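Local coordinates for protein oxidoreductase, Gfo/Idh/MocA family (Pseudomonas syringae pv. tomato, PDB 3DTY) that is probably an NAD(P)-dependent oxidoreductase of the Gfo/Idh/MocA family that binds magnesium and assembles as a tetramer, at residues A[149-154]-A[216-221]; A[282-287]-A[294-299]. All blocks are in the same frame, centred on the assembly; numbering follows the deposited sequence.

Interaction 1: A[149-154]-A[216-221]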
ATOM      1  N   GLN A 149       1.410  -4.855 -20.361  1.00  9.61           N
ATOM      2  CA  GLN A 149       2.227  -3.776 -20.924  1.00  8.76           C
ATOM      3  C   GLN A 149       3.456  -3.356 -20.116  1.00  8.53           C
ATOM      4  O   GLN A 149       4.538  -3.121 -20.675  1.00  7.85           O
ATOM      5  CB  GLN A 149       1.361  -2.527 -21.170  1.00 10.71           C
ATOM      6  CG  GLN A 149       0.305  -2.665 -22.259  1.00 11.08           C
ATOM      7  CD  GLN A 149      -0.977  -3.312 -21.767  1.00 11.56           C
ATOM      8  OE1 GLN A 149      -0.982  -4.460 -21.312  1.00 10.62           O
ATOM      9  NE2 GLN A 149      -2.073  -2.576 -21.854  1.00  7.65           N
ATOM     10  N   LEU A 150       3.305  -3.241 -18.805  1.00  6.54           N
ATOM     11  CA  LEU A 150       4.429  -2.811 -17.990  1.00  6.08           C
ATOM     12  C   LEU A 150       5.629  -3.764 -18.050  1.00  6.93           C
ATOM     13  O   LEU A 150       6.764  -3.359 -17.779  1.00  6.30           O
ATOM     14  CB  LEU A 150       3.963  -2.557 -16.560  1.00  6.65           C
ATOM     15  CG  LEU A 150       3.061  -1.304 -16.496  1.00  8.52           C
ATOM     16  CD1 LEU A 150       2.539  -1.096 -15.094  1.00  6.31           C
ATOM     17  CD2 LEU A 150       3.853  -0.066 -16.958  1.00  7.41           C
ATOM     18  N   ILE A 151       5.392  -5.019 -18.427  1.00  7.34           N
ATOM     19  CA  ILE A 151       6.499  -5.953 -18.555  1.00  6.74           C
ATOM     20  C   ILE A 151       7.396  -5.435 -19.688  1.00  8.28           C
ATOM     21  O   ILE A 151       8.623  -5.509 -19.603  1.00  8.10           O
ATOM     22  CB  ILE A 151       6.021  -7.391 -18.909  1.00  7.88           C
ATOM     23  CG1 ILE A 151       5.079  -7.923 -17.822  1.00  8.25           C
ATOM     24  CG2 ILE A 151       7.231  -8.318 -19.061  1.00  7.85           C
ATOM     25  CD1 ILE A 151       5.693  -7.955 -16.423  1.00  6.94           C
ATOM     26  N   GLU A 152       6.778  -4.915 -20.752  1.00  9.18           N
ATOM     27  CA  GLU A 152       7.536  -4.368 -21.882  1.00 10.84           C
ATOM     28  C   GLU A 152       8.254  -3.095 -21.453  1.00  9.63           C
ATOM     29  O   GLU A 152       9.370  -2.818 -21.900  1.00 10.14           O
ATOM     30  CB  GLU A 152       6.623  -4.024 -23.065  1.00 14.44           C
ATOM     31  CG  GLU A 152       6.115  -5.198 -23.881  1.00 21.77           C
ATOM     32  CD  GLU A 152       7.228  -6.060 -24.456  1.00 24.56           C
ATOM     33  OE1 GLU A 152       8.322  -5.522 -24.751  1.00 24.74           O
ATOM     34  OE2 GLU A 152       6.995  -7.277 -24.622  1.00 23.23           O
ATOM     35  N   GLN A 153       7.603  -2.309 -20.599  1.00  8.23           N
ATOM     36  CA  GLN A 153       8.200  -1.070 -20.118  1.00  6.86           C
ATOM     37  C   GLN A 153       9.505  -1.388 -19.400  1.00  6.34           C
ATOM     38  O   GLN A 153      10.522  -0.746 -19.628  1.00  6.20           O
ATOM     39  CB  GLN A 153       7.244  -0.346 -19.172  1.00  6.09           C
ATOM     40  CG  GLN A 153       7.806   0.958 -18.593  1.00  5.85           C
ATOM     41  CD  GLN A 153       8.191   1.969 -19.662  1.00  7.26           C
ATOM     42  OE1 GLN A 153       7.700   1.922 -20.794  1.00  7.86           O
ATOM     43  NE2 GLN A 153       9.056   2.905 -19.298  1.00  7.22           N
ATOM     44  N   ALA A 154       9.458  -2.392 -18.530  1.00  7.60           N
ATOM     45  CA  ALA A 154      10.630  -2.822 -17.777  1.00  8.21           C
ATOM     46  C   ALA A 154      11.745  -3.266 -18.734  1.00  6.79           C
ATOM     47  O   ALA A 154      12.913  -2.925 -18.545  1.00  6.92           O
ATOM     48  CB  ALA A 154      10.249  -3.972 -16.850  1.00  9.37           C
ATOM     49  N   GLU A 216      12.915 -13.462 -18.769  1.00 14.46           N
ATOM     50  CA  GLU A 216      13.383 -13.704 -20.129  1.00 14.93           C
ATOM     51  C   GLU A 216      13.009 -12.521 -21.019  1.00 14.23           C
ATOM     52  O   GLU A 216      13.784 -12.106 -21.890  1.00 12.80           O
ATOM     53  CB  GLU A 216      12.744 -14.984 -20.674  1.00 17.77           C
ATOM     54  CG  GLU A 216      12.869 -15.173 -22.175  1.00 22.02           C
ATOM     55  CD  GLU A 216      14.308 -15.146 -22.654  1.00 25.07           C
ATOM     56  OE1 GLU A 216      15.149 -15.834 -22.036  1.00 25.84           O
ATOM     57  OE2 GLU A 216      14.592 -14.444 -23.652  1.00 25.65           O
ATOM     58  N   VAL A 217      11.812 -11.984 -20.797  1.00 12.21           N
ATOM     59  CA  VAL A 217      11.335 -10.841 -21.566  1.00 10.43           C
ATOM     60  C   VAL A 217      12.109  -9.573 -21.200  1.00  9.79           C
ATOM     61  O   VAL A 217      12.500  -8.805 -22.075  1.00  9.28           O
ATOM     62  CB  VAL A 217       9.828 -10.565 -21.310  1.00 10.64           C
ATOM     63  CG1 VAL A 217       9.429  -9.250 -21.974  1.00  9.94           C
ATOM     64  CG2 VAL A 217       8.975 -11.710 -21.859  1.00 10.42           C
HETATM   65  N   MSE A 218      12.318  -9.359 -19.903  1.00  9.36           N
HETATM   66  CA  MSE A 218      13.020  -8.163 -19.428  1.00 10.72           C
HETATM   67  C   MSE A 218      14.529  -8.205 -19.648  1.00  9.97           C
HETATM   68  O   MSE A 218      15.165  -7.169 -19.824  1.00 10.89           O
HETATM   69  CB  MSE A 218      12.782  -7.965 -17.932  1.00 11.25           C
HETATM   70  CG  MSE A 218      11.326  -7.951 -17.501  1.00 15.02           C
HETATM   71 SE   MSE A 218      11.194  -7.569 -15.614  1.00 22.35          SE
HETATM   72  CE  MSE A 218       9.259  -7.496 -15.493  1.00 15.07           C
ATOM     73  N   LEU A 219      15.093  -9.406 -19.621  1.00  8.95           N
ATOM     74  CA  LEU A 219      16.534  -9.572 -19.752  1.00 11.55           C
ATOM     75  C   LEU A 219      16.862 -10.683 -20.744  1.00 12.11           C
ATOM     76  O   LEU A 219      17.387 -11.728 -20.361  1.00 12.84           O
ATOM     77  CB  LEU A 219      17.113  -9.917 -18.377  1.00  9.59           C
ATOM     78  CG  LEU A 219      16.872  -8.880 -17.273  1.00 12.22           C
ATOM     79  CD1 LEU A 219      16.436  -9.579 -15.988  1.00 12.62           C
ATOM     80  CD2 LEU A 219      18.144  -8.061 -17.048  1.00 11.64           C
ATOM     81  N   PRO A 220      16.574 -10.464 -22.035  1.00 13.89           N
ATOM     82  CA  PRO A 220      16.843 -11.477 -23.063  1.00 14.47           C
ATOM     83  C   PRO A 220      18.290 -11.931 -23.226  1.00 16.32           C
ATOM     84  O   PRO A 220      18.540 -13.052 -23.662  1.00 17.56           O
ATOM     85  CB  PRO A 220      16.281 -10.837 -24.335  1.00 14.17           C
ATOM     86  CG  PRO A 220      16.489  -9.376 -24.100  1.00 12.61           C
ATOM     87  CD  PRO A 220      16.071  -9.217 -22.644  1.00 13.38           C
ATOM     88  N   ASP A 221      19.243 -11.079 -22.867  1.00 17.85           N
ATOM     89  CA  ASP A 221      20.653 -11.432 -23.025  1.00 20.14           C
ATOM     90  C   ASP A 221      21.281 -12.150 -21.833  1.00 19.87           C
ATOM     91  O   ASP A 221      22.416 -12.617 -21.913  1.00 19.25           O
ATOM     92  CB  ASP A 221      21.462 -10.179 -23.366  1.00 24.03           C
ATOM     93  CG  ASP A 221      20.935  -9.473 -24.607  1.00 28.39           C
ATOM     94  OD1 ASP A 221      20.518 -10.178 -25.552  1.00 29.09           O
ATOM     95  OD2 ASP A 221      20.941  -8.222 -24.641  1.00 30.10           O
TER

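Interaction 2: A[282-287]-A[294-299]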
ATOM      1  N   SER A 282      16.415  -0.266  -9.054  1.00  7.45           N
ATOM      2  CA  SER A 282      15.666  -1.507  -9.096  1.00  7.90           C
ATOM      3  C   SER A 282      14.285  -1.225  -9.668  1.00  8.32           C
ATOM      4  O   SER A 282      13.834  -0.071  -9.691  1.00  9.87           O
ATOM      5  CB  SER A 282      15.476  -2.075  -7.683  1.00  8.12           C
ATOM      6  OG  SER A 282      16.688  -2.472  -7.092  1.00  8.35           O
ATOM      7  N   LEU A 283      13.634  -2.278 -10.153  1.00  6.83           N
ATOM      8  CA  LEU A 283      12.268  -2.178 -10.639  1.00  7.53           C
ATOM      9  C   LEU A 283      11.554  -3.449 -10.152  1.00  7.15           C
ATOM     10  O   LEU A 283      12.176  -4.505 -10.009  1.00  7.84           O
ATOM     11  CB  LEU A 283      12.206  -2.001 -12.164  1.00 10.64           C
ATOM     12  CG  LEU A 283      12.693  -2.991 -13.212  1.00 14.86           C
ATOM     13  CD1 LEU A 283      11.796  -4.212 -13.240  1.00 16.48           C
ATOM     14  CD2 LEU A 283      12.669  -2.288 -14.576  1.00 14.45           C
ATOM     15  N   GLU A 284      10.266  -3.337  -9.855  1.00  5.18           N
ATOM     16  CA  GLU A 284       9.520  -4.472  -9.324  1.00  5.98           C
ATOM     17  C   GLU A 284       8.066  -4.473  -9.783  1.00  5.98           C
ATOM     18  O   GLU A 284       7.401  -3.434  -9.791  1.00  7.43           O
ATOM     19  CB  GLU A 284       9.586  -4.439  -7.791  1.00  6.76           C
ATOM     20  CG  GLU A 284       9.080  -5.691  -7.094  1.00  9.44           C
ATOM     21  CD  GLU A 284       9.271  -5.634  -5.581  1.00 14.14           C
ATOM     22  OE1 GLU A 284      10.272  -5.044  -5.130  1.00 12.83           O
ATOM     23  OE2 GLU A 284       8.428  -6.194  -4.847  1.00 16.63           O
ATOM     24  N   TRP A 285       7.577  -5.653 -10.147  1.00  6.18           N
ATOM     25  CA  TRP A 285       6.212  -5.808 -10.630  1.00  5.97           C
ATOM     26  C   TRP A 285       5.558  -6.981  -9.891  1.00  7.34           C
ATOM     27  O   TRP A 285       6.216  -7.987  -9.598  1.00  8.13           O
ATOM     28  CB  TRP A 285       6.247  -6.064 -12.141  1.00  5.84           C
ATOM     29  CG  TRP A 285       4.908  -6.150 -12.802  1.00  5.02           C
ATOM     30  CD1 TRP A 285       4.160  -5.110 -13.293  1.00  5.10           C
ATOM     31  CD2 TRP A 285       4.170  -7.344 -13.084  1.00  4.97           C
ATOM     32  NE1 TRP A 285       3.007  -5.592 -13.870  1.00  6.15           N
ATOM     33  CE2 TRP A 285       2.989  -6.959 -13.754  1.00  4.22           C
ATOM     34  CE3 TRP A 285       4.393  -8.709 -12.833  1.00  6.49           C
ATOM     35  CZ2 TRP A 285       2.033  -7.889 -14.180  1.00  7.39           C
ATOM     36  CZ3 TRP A 285       3.443  -9.635 -13.257  1.00  8.18           C
ATOM     37  CH2 TRP A 285       2.280  -9.222 -13.922  1.00  9.71           C
ATOM     38  N   TRP A 286       4.264  -6.837  -9.597  1.00  6.95           N
ATOM     39  CA  TRP A 286       3.477  -7.842  -8.882  1.00  5.61           C
ATOM     40  C   TRP A 286       2.193  -8.096  -9.679  1.00  6.58           C
ATOM     41  O   TRP A 286       1.411  -7.169  -9.935  1.00  8.33           O
ATOM     42  CB  TRP A 286       3.185  -7.303  -7.475  1.00  6.16           C
ATOM     43  CG  TRP A 286       2.269  -8.112  -6.589  1.00  6.79           C
ATOM     44  CD1 TRP A 286       2.014  -9.454  -6.648  1.00  5.57           C
ATOM     45  CD2 TRP A 286       1.537  -7.614  -5.464  1.00  8.40           C
ATOM     46  NE1 TRP A 286       1.169  -9.822  -5.621  1.00  6.55           N
ATOM     47  CE2 TRP A 286       0.862  -8.712  -4.881  1.00  7.69           C
ATOM     48  CE3 TRP A 286       1.391  -6.344  -4.887  1.00  8.18           C
ATOM     49  CZ2 TRP A 286       0.047  -8.576  -3.751  1.00  6.88           C
ATOM     50  CZ3 TRP A 286       0.578  -6.209  -3.764  1.00  6.99           C
ATOM     51  CH2 TRP A 286      -0.082  -7.324  -3.209  1.00  5.29           C
ATOM     52  N   ASP A 287       1.965  -9.353 -10.061  1.00  6.07           N
ATOM     53  CA  ASP A 287       0.802  -9.686 -10.879  1.00  4.47           C
ATOM     54  C   ASP A 287      -0.575  -9.308 -10.332  1.00  5.35           C
ATOM     55  O   ASP A 287      -1.528  -9.182 -11.103  1.00  6.85           O
ATOM     56  CB  ASP A 287       0.840 -11.172 -11.286  1.00  5.36           C
ATOM     57  CG  ASP A 287       0.429 -12.116 -10.171  1.00  6.94           C
ATOM     58  OD1 ASP A 287       0.611 -11.776  -8.985  1.00  5.67           O
ATOM     59  OD2 ASP A 287      -0.061 -13.224 -10.504  1.00  7.29           O
ATOM     60  N   SER A 294       7.051  -0.503  -9.995  1.00  6.23           N
ATOM     61  CA  SER A 294       7.885   0.290  -9.093  1.00  7.53           C
ATOM     62  C   SER A 294       9.272   0.515  -9.697  1.00  9.37           C
ATOM     63  O   SER A 294       9.882  -0.413 -10.225  1.00 10.34           O
ATOM     64  CB  SER A 294       8.033  -0.404  -7.738  1.00  9.01           C
ATOM     65  OG  SER A 294       8.911   0.330  -6.893  1.00 12.18           O
ATOM     66  N   PHE A 295       9.758   1.752  -9.627  1.00 10.07           N
ATOM     67  CA  PHE A 295      11.073   2.111 -10.161  1.00 10.54           C
ATOM     68  C   PHE A 295      11.809   2.833  -9.038  1.00 10.51           C
ATOM     69  O   PHE A 295      11.447   3.946  -8.660  1.00 11.34           O
ATOM     70  CB  PHE A 295      10.901   3.014 -11.385  1.00 11.68           C
ATOM     71  CG  PHE A 295      12.196   3.451 -12.019  1.00 14.10           C
ATOM     72  CD1 PHE A 295      13.211   2.529 -12.278  1.00 14.20           C
ATOM     73  CD2 PHE A 295      12.387   4.784 -12.387  1.00 14.67           C
ATOM     74  CE1 PHE A 295      14.399   2.924 -12.893  1.00 15.25           C
ATOM     75  CE2 PHE A 295      13.574   5.194 -13.006  1.00 15.62           C
ATOM     76  CZ  PHE A 295      14.582   4.261 -13.260  1.00 14.37           C
ATOM     77  N   GLU A 296      12.844   2.194  -8.509  1.00  9.32           N
ATOM     78  CA  GLU A 296      13.572   2.747  -7.378  1.00 10.28           C
ATOM     79  C   GLU A 296      15.049   3.053  -7.610  1.00  9.45           C
ATOM     80  O   GLU A 296      15.905   2.187  -7.434  1.00  8.97           O
ATOM     81  CB  GLU A 296      13.443   1.783  -6.199  1.00 13.30           C
ATOM     82  CG  GLU A 296      12.006   1.436  -5.822  1.00 17.28           C
ATOM     83  CD  GLU A 296      11.900   0.087  -5.117  1.00 19.51           C
ATOM     84  OE1 GLU A 296      12.761  -0.214  -4.267  1.00 18.55           O
ATOM     85  OE2 GLU A 296      10.949  -0.672  -5.414  1.00 23.91           O
ATOM     86  N   VAL A 297      15.337   4.295  -7.985  1.00  9.71           N
ATOM     87  CA  VAL A 297      16.707   4.724  -8.215  1.00  8.10           C
ATOM     88  C   VAL A 297      17.335   5.019  -6.857  1.00  9.52           C
ATOM     89  O   VAL A 297      16.850   5.874  -6.114  1.00 10.24           O
ATOM     90  CB  VAL A 297      16.762   6.004  -9.070  1.00  8.06           C
ATOM     91  CG1 VAL A 297      18.219   6.432  -9.265  1.00  8.23           C
ATOM     92  CG2 VAL A 297      16.083   5.769 -10.410  1.00  7.97           C
ATOM     93  N   GLN A 298      18.410   4.312  -6.531  1.00  9.38           N
ATOM     94  CA  GLN A 298      19.075   4.525  -5.258  1.00  9.31           C
ATOM     95  C   GLN A 298      19.473   5.991  -5.099  1.00 10.21           C
ATOM     96  O   GLN A 298      20.101   6.574  -5.982  1.00 10.10           O
ATOM     97  CB  GLN A 298      20.313   3.636  -5.153  1.00 11.08           C
ATOM     98  CG  GLN A 298      21.065   3.769  -3.828  1.00  9.33           C
ATOM     99  CD  GLN A 298      20.187   3.473  -2.633  1.00  9.39           C
ATOM    100  OE1 GLN A 298      19.420   2.516  -2.639  1.00  9.07           O
ATOM    101  NE2 GLN A 298      20.298   4.292  -1.595  1.00  8.64           N
ATOM    102  N   GLY A 299      19.103   6.583  -3.967  1.00 10.42           N
ATOM    103  CA  GLY A 299      19.442   7.977  -3.721  1.00 11.69           C
ATOM    104  C   GLY A 299      18.397   8.970  -4.209  1.00 11.38           C
ATOM    105  O   GLY A 299      18.545  10.178  -4.041  1.00 11.89           O
TER

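Interaction 1: A[149-154]-A[216-221]
Met-218, a selenomethionine in this crystal, has its CG anti to its own carbonyl carbon (chi1 -53°), and from there the chain runs straight out, both later torsions near 180°, which carries its methyl across to helix 149-159. On that helix Ile-151 turns its two branches to different partners: CG2, anti to the backbone N, meets Val-217, while CG1 carries CD1 to the methionine. Ile-151 CD1 lies 3.7 Å from Met-218 CE, the two side chains crossing at about a right angle. Ile-151 CG2 lies 3.8 Å from Val-217 CG1, again across rather than alongside. Ala-154 is small enough to let the helices approach where its CA is 6.1 Å from the CA of Met-218; Ala-154 CB sits 3.9 Å from both SE and CE of Met-218. Long, unbranched methionine lies against the small side of alanine, whereas the compact branched residues fit where the backbones stand further apart. Beside Val-217, Glu-152 brings OE2 within 4.1 Å of Val-217 CG1, but its carboxylate is engaged by Arg-360 in a salt bridge. Across this buried junction the attraction is therefore dispersive and hydrophobic, governed by shape, while the one carboxylate nearby is turned to arginine.

Interaction 2: A[282-287]-A[294-299]
A beta hairpin of strands 281-286 and 292-297, part of the large mixed sheet of the C-terminal domain, is zipped together here, with segments 282-286 and 294-297 running 164° apart, close to antiparallel. Ser-282 and Glu-296 form one hydrogen-bonded pair, with N-H...O bonds in both directions; Glu-296 N to Ser-282 O is 2.7 Å. Glu-284 and Ser-294 form the other such pair, again bonded both ways, with 3.0 Å from Ser-294 N to Glu-284 O. Between them, Leu-283 and Phe-295 face each other as a non-hydrogen-bonded pair, CA to CA 4.5 Å. Both send bulky apolar groups to the face covered by helix 149-159, where Phe-295 meets Met-157; Phe-295 CD1 also lies 3.7 Å from Ser-282 O. The reverse face is polar. Ser-294 OG, anti to its backbone N (chi1 176°), donates to the anti lone pair of Glu-296 OE2 at 2.7 Å. Glu-296 OE2 is 4.4 Å from Glu-284 OE1, a like-charge approach that Arg-275 on the next strand probably offsets by salt bridges to both glutamates. Serine's short side chain suits position 282, where OG bonds to Ala-266 O of the second subunit. A large mixed sheet with helices packed on one face and the other given to subunit contact is the arrangement of Gfo/Idh/MocA C-terminal domains, and this hairpin follows it.

Along the chain, helix 149-159 comes first, and the chain comes back to it at the end of helix 203-218, so interaction 1 closes a long loop that includes strand 166-174. Interaction 2 opens only afterwards and closes a short hairpin; the two are in series, neither nesting nor crossing, with centres about 13 Å apart. They nevertheless meet in space. Ile-151 CD1 packs on Trp-285 CD2 at 3.7 Å, Ala-154 CB lies 3.7 Å from Leu-283 CD2, and Met-218 SE is 4.2 Å from Leu-283 CD1. Helix 149-159 is thus shared: it packs against helix 203-218 and also covers the apolar face of the hairpin, joining helical layer to mixed sheet.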